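Long-range contact in YARHG domain-containing protein (Legionella pneumophila subsp. pneumophila, PDB 4G2A), which is of unknown function but may bind nutrients, and joins a DUF4424 region rich in beta strands to a helical YARHG domain: residues F66-P80 with Q84-L96. Residues are numbered along the deposited sequence; the frame is centred on the assembly and turned at random.
Sequences FPFPINDGNSEIALP and QTNVGQALVYDFL. With SO4 (sulfate ion), chain K.
N71 sits against the type II beta turn N86–Q89, where two loops within the beta-rich DUF4424 region fold over each other. Its backbone N donates to Q89 O and its O accepts from G88 N, while L91 N reaches P69 O; the backbones of I70 and A90 make a single beta bridge. With CG anti to the backbone N (chi1 -175°), the N71 side chain lies against the turn: CB rests 3.2 Å from N86 O, and the amide reaches beyond it, ND2 donating in its own plane to T85 OG1 and OD1 accepting from G73 N in an Asx turn. L91 is the main bump: CG and CD1 press on I70 C and O, and CD2 fills the hollow between CG2 and CD1 of I77. T85 CG2 sits in the cleft formed by I77 CG2 and the CG and CD1 of L79, whose CD2 fills the corner between T85 CB and Y93 OH. Toward strands 60–68 and 95–99, A90 CB presses on F68 CD1 and CE1, and V92 CG2 butts in plane against the F66 ring edge. F95 makes an offset stack with F66, planes at 20°, F95 CE1 3.5 Å above the F66 ring near its rim. P80 leans CG and CD on Y93 CE2, and a water in the Y93 ring plane accepts from Y93 OH at 2.7 Å while donating to A78 O.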
ATOM      1  N   PHE A  66      12.541  -5.475 -14.264  1.00 28.19           N
ATOM      2  CA  PHE A  66      11.641  -5.109 -13.169  1.00 26.58           C
ATOM      3  C   PHE A  66      12.371  -4.055 -12.326  1.00 28.45           C
ATOM      4  O   PHE A  66      13.265  -4.437 -11.587  1.00 26.21           O
ATOM      5  CB  PHE A  66      11.198  -6.315 -12.309  1.00 27.71           C
ATOM      6  CG  PHE A  66      10.532  -5.924 -10.994  1.00 27.76           C
ATOM      7  CD1 PHE A  66       9.186  -5.574 -10.951  1.00 28.77           C
ATOM      8  CD2 PHE A  66      11.248  -5.927  -9.803  1.00 28.26           C
ATOM      9  CE1 PHE A  66       8.566  -5.253  -9.735  1.00 27.35           C
ATOM     10  CE2 PHE A  66      10.626  -5.592  -8.590  1.00 29.06           C
ATOM     11  CZ  PHE A  66       9.287  -5.268  -8.568  1.00 25.66           C
ATOM     12  N   PRO A  67      12.037  -2.737 -12.444  1.00 26.02           N
ATOM     13  CA  PRO A  67      12.730  -1.720 -11.635  1.00 25.53           C
ATOM     14  C   PRO A  67      12.222  -1.679 -10.210  1.00 28.92           C
ATOM     15  O   PRO A  67      11.062  -1.993  -9.953  1.00 30.15           O
ATOM     16  CB  PRO A  67      12.421  -0.407 -12.357  1.00 27.98           C
ATOM     17  CG  PRO A  67      11.496  -0.743 -13.464  1.00 33.15           C
ATOM     18  CD  PRO A  67      10.985  -2.121 -13.269  1.00 28.56           C
ATOM     19  N   PHE A  68      13.065  -1.269  -9.275  1.00 24.89           N
ATOM     20  CA  PHE A  68      12.630  -1.237  -7.876  1.00 23.32           C
ATOM     21  C   PHE A  68      13.359  -0.156  -7.055  1.00 25.21           C
ATOM     22  O   PHE A  68      14.509   0.186  -7.354  1.00 22.39           O
ATOM     23  CB  PHE A  68      12.842  -2.632  -7.224  1.00 24.05           C
ATOM     24  CG  PHE A  68      14.222  -3.215  -7.408  1.00 23.99           C
ATOM     25  CD1 PHE A  68      15.286  -2.809  -6.600  1.00 26.72           C
ATOM     26  CD2 PHE A  68      14.460  -4.184  -8.364  1.00 24.11           C
ATOM     27  CE1 PHE A  68      16.560  -3.357  -6.765  1.00 26.62           C
ATOM     28  CE2 PHE A  68      15.738  -4.736  -8.525  1.00 27.22           C
ATOM     29  CZ  PHE A  68      16.781  -4.310  -7.736  1.00 25.23           C
ATOM     30  N   PRO A  69      12.717   0.356  -5.977  1.00 22.58           N
ATOM     31  CA  PRO A  69      13.442   1.277  -5.073  1.00 22.42           C
ATOM     32  C   PRO A  69      14.402   0.489  -4.175  1.00 27.26           C
ATOM     33  O   PRO A  69      14.250  -0.718  -3.993  1.00 26.48           O
ATOM     34  CB  PRO A  69      12.312   1.939  -4.263  1.00 23.31           C
ATOM     35  CG  PRO A  69      11.181   0.952  -4.277  1.00 25.30           C
ATOM     36  CD  PRO A  69      11.355   0.055  -5.473  1.00 21.92           C
ATOM     37  N   ILE A  70      15.403   1.160  -3.623  1.00 27.56           N
ATOM     38  CA  ILE A  70      16.374   0.502  -2.738  1.00 27.19           C
ATOM     39  C   ILE A  70      16.501   1.250  -1.425  1.00 32.41           C
ATOM     40  O   ILE A  70      16.052   2.402  -1.319  1.00 33.97           O
ATOM     41  CB  ILE A  70      17.763   0.357  -3.394  1.00 30.14           C
ATOM     42  CG1 ILE A  70      18.403   1.731  -3.708  1.00 31.35           C
ATOM     43  CG2 ILE A  70      17.752  -0.602  -4.575  1.00 28.98           C
ATOM     44  CD1 ILE A  70      19.959   1.749  -3.601  1.00 36.11           C
ATOM     45  N   ASN A  71      17.171   0.625  -0.439  1.00 27.14           N
ATOM     46  CA  ASN A  71      17.486   1.313   0.804  1.00 26.52           C
ATOM     47  C   ASN A  71      18.740   2.143   0.528  1.00 28.55           C
ATOM     48  O   ASN A  71      19.817   1.590   0.321  1.00 26.56           O
ATOM     49  CB  ASN A  71      17.669   0.330   1.978  1.00 26.79           C
ATOM     50  CG  ASN A  71      17.876   0.993   3.317  1.00 35.80           C
ATOM     51  OD1 ASN A  71      18.251   2.180   3.429  1.00 29.59           O
ATOM     52  ND2 ASN A  71      17.687   0.216   4.372  1.00 23.14           N
ATOM     53  N   ASP A  72      18.579   3.461   0.409  1.00 27.36           N
ATOM     54  CA  ASP A  72      19.721   4.321   0.089  1.00 29.23           C
ATOM     55  C   ASP A  72      20.325   4.976   1.354  1.00 34.71           C
ATOM     56  O   ASP A  72      21.244   5.781   1.242  1.00 36.26           O
ATOM     57  CB  ASP A  72      19.331   5.384  -0.957  1.00 31.49           C
ATOM     58  CG  ASP A  72      18.181   6.292  -0.571  1.00 46.30           C
ATOM     59  OD1 ASP A  72      17.832   6.337   0.636  1.00 48.53           O
ATOM     60  OD2 ASP A  72      17.613   6.947  -1.477  1.00 50.53           O
ATOM     61  N   GLY A  73      19.819   4.589   2.524  1.00 31.36           N
ATOM     62  CA  GLY A  73      20.257   5.074   3.823  1.00 32.24           C
ATOM     63  C   GLY A  73      19.786   6.452   4.233  1.00 40.13           C
ATOM     64  O   GLY A  73      20.234   6.956   5.257  1.00 41.29           O
ATOM     65  N   ASN A  74      18.872   7.066   3.469  1.00 40.15           N
ATOM     66  CA  ASN A  74      18.354   8.421   3.727  1.00 41.27           C
ATOM     67  C   ASN A  74      17.048   8.434   4.492  1.00 45.58           C
ATOM     68  O   ASN A  74      16.665   9.458   5.075  1.00 46.20           O
ATOM     69  CB  ASN A  74      18.127   9.155   2.395  1.00 42.77           C
ATOM     70  CG  ASN A  74      19.346   9.860   1.873  1.00 70.30           C
ATOM     71  OD1 ASN A  74      19.844   9.546   0.791  1.00 61.04           O
ATOM     72  ND2 ASN A  74      19.840  10.854   2.617  1.00 67.93           N
ATOM     73  N   SER A  75      16.334   7.322   4.433  1.00 40.79           N
ATOM     74  CA  SER A  75      15.014   7.242   5.014  1.00 38.84           C
ATOM     75  C   SER A  75      14.865   6.082   5.980  1.00 37.43           C
ATOM     76  O   SER A  75      15.656   5.130   6.004  1.00 37.06           O
ATOM     77  CB  SER A  75      13.980   7.100   3.889  1.00 42.56           C
ATOM     78  OG  SER A  75      12.658   7.421   4.307  1.00 54.74           O
ATOM     79  N   GLU A  76      13.797   6.184   6.756  1.00 29.68           N
ATOM     80  CA  GLU A  76      13.293   5.174   7.645  1.00 27.27           C
ATOM     81  C   GLU A  76      12.700   4.118   6.747  1.00 28.80           C
ATOM     82  O   GLU A  76      12.110   4.449   5.713  1.00 29.03           O
ATOM     83  CB  GLU A  76      12.249   5.796   8.568  1.00 27.71           C
ATOM     84  CG  GLU A  76      11.771   4.863   9.654  1.00 38.42           C
ATOM     85  CD  GLU A  76      10.692   5.417  10.560  1.00 55.53           C
ATOM     86  OE1 GLU A  76      10.368   6.622  10.448  1.00 55.43           O
ATOM     87  OE2 GLU A  76      10.183   4.644  11.402  1.00 47.55           O
ATOM     88  N   ILE A  77      12.904   2.869   7.081  1.00 22.80           N
ATOM     89  CA  ILE A  77      12.382   1.786   6.265  1.00 21.34           C
ATOM     90  C   ILE A  77      11.217   1.135   7.010  1.00 28.05           C
ATOM     91  O   ILE A  77      11.279   0.982   8.237  1.00 29.62           O
ATOM     92  CB  ILE A  77      13.503   0.759   5.891  1.00 22.92           C
ATOM     93  CG1 ILE A  77      14.642   1.389   5.055  1.00 23.15           C
ATOM     94  CG2 ILE A  77      12.968  -0.512   5.220  1.00 23.05           C
ATOM     95  CD1 ILE A  77      14.309   2.176   3.720  1.00 25.74           C
ATOM     96  N   ALA A  78      10.152   0.796   6.249  1.00 23.74           N
ATOM     97  CA  ALA A  78       9.004  -0.011   6.655  1.00 23.63           C
ATOM     98  C   ALA A  78       9.313  -1.460   6.210  1.00 29.05           C
ATOM     99  O   ALA A  78       9.310  -1.792   5.020  1.00 27.72           O
ATOM    100  CB  ALA A  78       7.711   0.521   6.028  1.00 23.13           C
ATOM    101  N   LEU A  79       9.667  -2.290   7.172  1.00 28.84           N
ATOM    102  CA  LEU A  79      10.078  -3.678   6.951  1.00 29.35           C
ATOM    103  C   LEU A  79       8.971  -4.696   7.130  1.00 32.65           C
ATOM    104  O   LEU A  79       8.267  -4.628   8.140  1.00 34.00           O
ATOM    105  CB  LEU A  79      11.171  -4.019   7.967  1.00 30.55           C
ATOM    106  CG  LEU A  79      12.627  -3.840   7.576  1.00 35.54           C
ATOM    107  CD1 LEU A  79      13.507  -4.245   8.750  1.00 37.48           C
ATOM    108  CD2 LEU A  79      12.996  -4.724   6.386  1.00 36.32           C
ATOM    109  N   PRO A  80       8.844  -5.702   6.236  1.00 28.59           N
ATOM    110  CA  PRO A  80       7.857  -6.780   6.472  1.00 29.05           C
ATOM    111  C   PRO A  80       8.314  -7.679   7.611  1.00 35.26           C
ATOM    112  O   PRO A  80       9.521  -7.736   7.883  1.00 36.20           O
ATOM    113  CB  PRO A  80       7.848  -7.568   5.154  1.00 30.00           C
ATOM    114  CG  PRO A  80       8.641  -6.770   4.202  1.00 33.24           C
ATOM    115  CD  PRO A  80       9.597  -5.947   4.993  1.00 29.32           C
ATOM    116  N   GLN A  84      14.970  -8.501   6.811  1.00 35.76           N
ATOM    117  CA  GLN A  84      16.035  -7.601   7.233  1.00 35.00           C
ATOM    118  C   GLN A  84      16.388  -6.729   6.056  1.00 34.40           C
ATOM    119  O   GLN A  84      16.147  -7.115   4.910  1.00 32.67           O
ATOM    120  CB  GLN A  84      17.253  -8.395   7.749  1.00 38.20           C
ATOM    121  CG  GLN A  84      16.948  -9.159   9.044  1.00 54.20           C
ATOM    122  CD  GLN A  84      18.072 -10.036   9.552  1.00 68.80           C
ATOM    123  OE1 GLN A  84      18.718 -10.788   8.807  1.00 57.16           O
ATOM    124  NE2 GLN A  84      18.260 -10.021  10.863  1.00 65.86           N
ATOM    125  N   THR A  85      16.905  -5.531   6.333  1.00 31.22           N
ATOM    126  CA  THR A  85      17.295  -4.539   5.321  1.00 29.63           C
ATOM    127  C   THR A  85      18.610  -3.914   5.718  1.00 32.66           C
ATOM    128  O   THR A  85      19.059  -4.088   6.849  1.00 32.50           O
ATOM    129  CB  THR A  85      16.186  -3.454   5.141  1.00 41.17           C
ATOM    130  OG1 THR A  85      16.425  -2.709   3.946  1.00 43.37           O
ATOM    131  CG2 THR A  85      16.067  -2.490   6.331  1.00 39.91           C
ATOM    132  N   ASN A  86      19.219  -3.197   4.773  1.00 30.05           N
ATOM    133  CA  ASN A  86      20.428  -2.380   4.895  1.00 30.06           C
ATOM    134  C   ASN A  86      20.634  -1.600   3.602  1.00 31.17           C
ATOM    135  O   ASN A  86      19.953  -1.872   2.611  1.00 31.21           O
ATOM    136  CB  ASN A  86      21.658  -3.202   5.259  1.00 35.18           C
ATOM    137  CG  ASN A  86      21.943  -3.258   6.738  1.00 49.51           C
ATOM    138  OD1 ASN A  86      22.128  -4.336   7.306  1.00 48.72           O
ATOM    139  ND2 ASN A  86      21.998  -2.108   7.390  1.00 39.06           N
ATOM    140  N   VAL A  87      21.530  -0.608   3.628  1.00 26.86           N
ATOM    141  CA  VAL A  87      21.851   0.245   2.489  1.00 26.79           C
ATOM    142  C   VAL A  87      22.228  -0.632   1.259  1.00 31.87           C
ATOM    143  O   VAL A  87      22.999  -1.586   1.380  1.00 31.03           O
ATOM    144  CB  VAL A  87      22.973   1.278   2.827  1.00 30.32           C
ATOM    145  CG1 VAL A  87      23.343   2.137   1.616  1.00 28.68           C
ATOM    146  CG2 VAL A  87      22.570   2.162   4.003  1.00 30.16           C
ATOM    147  N   GLY A  88      21.644  -0.291   0.116  1.00 28.57           N
ATOM    148  CA  GLY A  88      21.903  -0.951  -1.149  1.00 29.89           C
ATOM    149  C   GLY A  88      20.975  -2.092  -1.485  1.00 34.60           C
ATOM    150  O   GLY A  88      21.008  -2.586  -2.611  1.00 35.34           O
ATOM    151  N   GLN A  89      20.173  -2.536  -0.518  1.00 30.81           N
ATOM    152  CA  GLN A  89      19.227  -3.630  -0.727  1.00 30.53           C
ATOM    153  C   GLN A  89      17.893  -3.155  -1.283  1.00 33.54           C
ATOM    154  O   GLN A  89      17.420  -2.047  -0.951  1.00 30.86           O
ATOM    155  CB  GLN A  89      18.987  -4.394   0.568  1.00 31.99           C
ATOM    156  CG  GLN A  89      19.885  -5.604   0.671  1.00 46.39           C
ATOM    157  CD  GLN A  89      20.178  -5.836   2.097  1.00 56.21           C
ATOM    158  OE1 GLN A  89      21.172  -5.340   2.629  1.00 58.80           O
ATOM    159  NE2 GLN A  89      19.268  -6.515   2.764  1.00 43.22           N
ATOM    160  N   ALA A  90      17.285  -4.027  -2.119  1.00 29.24           N
ATOM    161  CA  ALA A  90      15.988  -3.804  -2.746  1.00 27.12           C
ATOM    162  C   ALA A  90      14.892  -3.745  -1.695  1.00 30.61           C
ATOM    163  O   ALA A  90      14.961  -4.453  -0.682  1.00 30.05           O
ATOM    164  CB  ALA A  90      15.693  -4.924  -3.725  1.00 27.45           C
ATOM    165  N   LEU A  91      13.869  -2.922  -1.944  1.00 26.27           N
ATOM    166  CA  LEU A  91      12.729  -2.839  -1.031  1.00 25.27           C
ATOM    167  C   LEU A  91      11.611  -3.757  -1.581  1.00 31.52           C
ATOM    168  O   LEU A  91      10.420  -3.504  -1.411  1.00 32.65           O
ATOM    169  CB  LEU A  91      12.284  -1.370  -0.823  1.00 23.90           C
ATOM    170  CG  LEU A  91      13.326  -0.417  -0.152  1.00 26.67           C
ATOM    171  CD1 LEU A  91      12.767   0.975  -0.022  1.00 26.36           C
ATOM    172  CD2 LEU A  91      13.728  -0.893   1.209  1.00 26.10           C
ATOM    173  N   VAL A  92      12.055  -4.856  -2.207  1.00 27.83           N
ATOM    174  CA  VAL A  92      11.325  -5.950  -2.842  1.00 27.80           C
ATOM    175  C   VAL A  92      11.938  -7.233  -2.271  1.00 29.62           C
ATOM    176  O   VAL A  92      13.150  -7.332  -2.132  1.00 29.22           O
ATOM    177  CB  VAL A  92      11.402  -5.850  -4.413  1.00 32.61           C
ATOM    178  CG1 VAL A  92      11.046  -7.167  -5.095  1.00 32.52           C
ATOM    179  CG2 VAL A  92      10.508  -4.739  -4.927  1.00 32.06           C
ATOM    180  N   TYR A  93      11.095  -8.192  -1.893  1.00 25.99           N
ATOM    181  CA  TYR A  93      11.557  -9.407  -1.251  1.00 25.28           C
ATOM    182  C   TYR A  93      11.088 -10.617  -1.993  1.00 31.42           C
ATOM    183  O   TYR A  93       9.914 -10.699  -2.354  1.00 32.14           O
ATOM    184  CB  TYR A  93      11.050  -9.446   0.216  1.00 24.48           C
ATOM    185  CG  TYR A  93      11.455  -8.215   0.981  1.00 24.33           C
ATOM    186  CD1 TYR A  93      12.746  -8.077   1.482  1.00 26.82           C
ATOM    187  CD2 TYR A  93      10.586  -7.139   1.117  1.00 23.91           C
ATOM    188  CE1 TYR A  93      13.149  -6.915   2.133  1.00 27.22           C
ATOM    189  CE2 TYR A  93      10.989  -5.960   1.741  1.00 24.50           C
ATOM    190  CZ  TYR A  93      12.268  -5.862   2.262  1.00 32.06           C
ATOM    191  OH  TYR A  93      12.685  -4.719   2.889  1.00 34.91           O
ATOM    192  N   ASP A  94      12.002 -11.579  -2.173  1.00 29.81           N
ATOM    193  CA  ASP A  94      11.767 -12.899  -2.772  1.00 30.67           C
ATOM    194  C   ASP A  94      11.094 -12.768  -4.130  1.00 34.62           C
ATOM    195  O   ASP A  94      10.063 -13.390  -4.395  1.00 36.45           O
ATOM    196  CB  ASP A  94      10.952 -13.811  -1.818  1.00 32.85           C
ATOM    197  CG  ASP A  94      11.546 -13.903  -0.417  1.00 48.69           C
ATOM    198  OD1 ASP A  94      12.723 -14.325  -0.292  1.00 51.55           O
ATOM    199  OD2 ASP A  94      10.848 -13.524   0.551  1.00 52.87           O
ATOM    200  N   PHE A  95      11.667 -11.915  -4.970  1.00 29.14           N
ATOM    201  CA  PHE A  95      11.213 -11.703  -6.331  1.00 27.35           C
ATOM    202  C   PHE A  95      11.416 -12.969  -7.130  1.00 34.50           C
ATOM    203  O   PHE A  95      12.527 -13.504  -7.192  1.00 35.63           O
ATOM    204  CB  PHE A  95      11.965 -10.540  -6.978  1.00 27.16           C
ATOM    205  CG  PHE A  95      11.545 -10.285  -8.405  1.00 27.43           C
ATOM    206  CD1 PHE A  95      10.395  -9.547  -8.689  1.00 28.73           C
ATOM    207  CD2 PHE A  95      12.298 -10.779  -9.469  1.00 28.34           C
ATOM    208  CE1 PHE A  95       9.995  -9.320 -10.012  1.00 28.81           C
ATOM    209  CE2 PHE A  95      11.912 -10.531 -10.792  1.00 31.28           C
ATOM    210  CZ  PHE A  95      10.761  -9.804 -11.054  1.00 28.57           C
ATOM    211  N   LEU A  96      10.324 -13.456  -7.714  1.00 32.02           N
ATOM    212  CA  LEU A  96      10.287 -14.615  -8.582  1.00 32.49           C
ATOM    213  C   LEU A  96       9.589 -14.228  -9.880  1.00 36.35           C
ATOM    214  O   LEU A  96       8.487 -13.674  -9.827  1.00 36.13           O
ATOM    215  CB  LEU A  96       9.549 -15.798  -7.918  1.00 33.05           C
ATOM    216  CG  LEU A  96      10.084 -16.356  -6.604  1.00 37.17           C
ATOM    217  CD1 LEU A  96       9.096 -17.349  -6.033  1.00 37.83           C
ATOM    218  CD2 LEU A  96      11.477 -16.990  -6.774  1.00 36.91           C
TER
HETATM  219  S   SO4 K 410      11.329  11.786   4.316  1.00 88.32           S
HETATM  220  O1  SO4 K 410      11.202  10.509   5.025  1.00 89.20           O
HETATM  221  O2  SO4 K 410      11.792  12.830   5.242  1.00 87.88           O
HETATM  222  O3  SO4 K 410      12.314  11.631   3.234  1.00 89.06           O
HETATM  223  O4  SO4 K 410      10.026  12.159   3.751  1.00 87.77           O
HETATM  224  O   HOH W   1      10.755  -2.824   2.898  1.00 27.77           O